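Side-chain contact in phytochromobilin synthase (Solanum lycopersicum, PDB 6KME), which probably catalyses the ferredoxin-dependent reduction of biliverdin IX alpha to phytochromobilin, the chromophore of plant phytochromes: residues I37-A40 and L41-N45. The protein carries 1 engineered substitution. Residues are numbered along the deposited sequence; the frame is centred on the assembly and turned at random.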
loop_
_atom_site.group_PDB
_atom_site.type_symbol
_atom_site.label_atom_id
_atom_site.label_comp_id
_atom_site.label_asym_id
_atom_site.label_seq_id
_atom_site.Cartn_x
_atom_site.Cartn_y
_atom_site.Cartn_z
ATOM N N ILE A 37 4.519 -12.698 -5.281
ATOM C CA ILE A 37 3.087 -12.978 -5.214
ATOM C C ILE A 37 2.858 -14.446 -4.879
ATOM O O ILE A 37 2.030 -14.782 -4.026
ATOM C CB ILE A 37 2.385 -12.598 -6.530
ATOM C CG1 ILE A 37 2.546 -11.109 -6.839
ATOM C CG2 ILE A 37 0.913 -12.919 -6.431
ATOM C CD1 ILE A 37 2.388 -10.779 -8.332
ATOM N N HIS A 38 3.586 -15.341 -5.556
ATOM C CA HIS A 38 3.466 -16.771 -5.276
ATOM C C HIS A 38 3.805 -17.071 -3.825
ATOM O O HIS A 38 3.105 -17.844 -3.156
ATOM C CB HIS A 38 4.373 -17.573 -6.207
ATOM C CG HIS A 38 4.233 -19.058 -6.054
ATOM N ND1 HIS A 38 5.063 -19.807 -5.245
ATOM C CD2 HIS A 38 3.360 -19.933 -6.610
ATOM C CE1 HIS A 38 4.709 -21.078 -5.311
ATOM N NE2 HIS A 38 3.678 -21.182 -6.130
ATOM N N PHE A 39 4.897 -16.479 -3.329
ATOM C CA PHE A 39 5.249 -16.641 -1.924
ATOM C C PHE A 39 4.091 -16.226 -1.027
ATOM O O PHE A 39 3.754 -16.923 -0.068
ATOM C CB PHE A 39 6.498 -15.828 -1.575
ATOM C CG PHE A 39 6.798 -15.794 -0.089
ATOM C CD1 PHE A 39 7.586 -16.766 0.492
ATOM C CD2 PHE A 39 6.263 -14.803 0.724
ATOM C CE1 PHE A 39 7.851 -16.746 1.860
ATOM C CE2 PHE A 39 6.516 -14.779 2.085
ATOM C CZ PHE A 39 7.314 -15.751 2.656
ATOM N N ALA A 40 3.472 -15.079 -1.324
ATOM C CA ALA A 40 2.503 -14.517 -0.392
ATOM C C ALA A 40 1.220 -15.326 -0.385
ATOM O O ALA A 40 0.631 -15.562 0.679
ATOM C CB ALA A 40 2.215 -13.056 -0.742
ATOM N N LEU A 41 0.778 -15.772 -1.559
ATOM C CA LEU A 41 -0.437 -16.580 -1.611
ATOM C C LEU A 41 -0.244 -17.914 -0.904
ATOM O O LEU A 41 -1.132 -18.365 -0.165
ATOM C CB LEU A 41 -0.870 -16.789 -3.061
ATOM C CG LEU A 41 -1.155 -15.524 -3.878
ATOM C CD1 LEU A 41 -1.668 -15.890 -5.270
ATOM C CD2 LEU A 41 -2.129 -14.584 -3.170
ATOM N N GLU A 42 0.908 -18.564 -1.114
ATOM C CA GLU A 42 1.187 -19.824 -0.418
ATOM C C GLU A 42 1.216 -19.634 1.098
ATOM O O GLU A 42 0.632 -20.435 1.844
ATOM C CB GLU A 42 2.516 -20.418 -0.894
ATOM C CG GLU A 42 2.536 -20.858 -2.339
ATOM C CD GLU A 42 2.513 -22.360 -2.477
ATOM O OE1 GLU A 42 1.815 -23.018 -1.678
ATOM O OE2 GLU A 42 3.202 -22.883 -3.377
ATOM N N GLU A 43 1.921 -18.596 1.574
ATOM C CA GLU A 43 1.978 -18.344 3.014
ATOM C C GLU A 43 0.591 -18.060 3.579
ATOM O O GLU A 43 0.234 -18.574 4.646
ATOM C CB GLU A 43 2.927 -17.182 3.329
ATOM C CG GLU A 43 4.407 -17.514 3.219
ATOM C CD GLU A 43 4.944 -18.412 4.335
ATOM O OE1 GLU A 43 4.722 -18.134 5.539
ATOM O OE2 GLU A 43 5.614 -19.409 3.994
ATOM N N THR A 44 -0.210 -17.255 2.873
ATOM C CA THR A 44 -1.553 -16.951 3.364
ATOM C C THR A 44 -2.370 -18.226 3.553
ATOM O O THR A 44 -3.088 -18.376 4.550
ATOM C CB THR A 44 -2.270 -15.991 2.408
ATOM O OG1 THR A 44 -1.399 -14.907 2.068
ATOM C CG2 THR A 44 -3.546 -15.428 3.060
ATOM N N ASN A 45 -2.254 -19.174 2.620
ATOM C CA ASN A 45 -3.008 -20.411 2.731
ATOM C C ASN A 45 -2.479 -21.361 3.806
ATOM O O ASN A 45 -3.054 -22.442 3.973
ATOM C CB ASN A 45 -3.050 -21.115 1.375
ATOM C CG ASN A 45 -4.124 -20.539 0.461
ATOM O OD1 ASN A 45 -5.182 -20.093 0.923
ATOM N ND2 ASN A 45 -3.859 -20.547 -0.838
#
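Phe39 carries its CG trans to the backbone N (chi1 172°), which leans the ring toward the C-terminal end of the helix, and Glu43, one turn later, sets its CG over that ring through a chi1 of -75°. The pair sits on helix 34-47, which packs against the antiparallel sheet of the ferredoxin-dependent bilin reductase fold, and its i/i+4 contact is a CH-pi interaction: Glu43 CG stands 3.7 Å from the centroid of the Phe39 ring, over one face but displaced toward CZ. The Glu43 carboxylate plane is nearly parallel to the ring, 11° apart, and OE1 is hydrogen-bonded to Gln203 NE2 of helix 188-211, which Phe39 also touches. With an alanine at Phe39, the CG methylene of Glu43 would probably lose the aromatic face it packs on, and a gap would open beside Lys199 and Gln203. On the exposed side, Glu42 CG lies 4.0 Å from the centroid of the His38 ring, but here carboxylate and imidazole are almost perpendicular, and Glu42 OE2 comes within 3.0 Å of His38 CE1. On the sheet side, Ile37 and Leu41 run alongside one another, CG2 of Ile37 4.1 Å from CD1 of Leu41, and face strands 69-77 and 81-91, with Ile37 also reaching strand 96-104. The buried Thr44 grips the carbonyl of Ala40 twice. Its backbone N donates to Ala40 O at 2.9 Å, while its hydroxyl, also bonded to Tyr202 OH, donates to the same oxygen from above the opposite face of the carbonyl plane, with OG1 2.5 Å from Ala40 O.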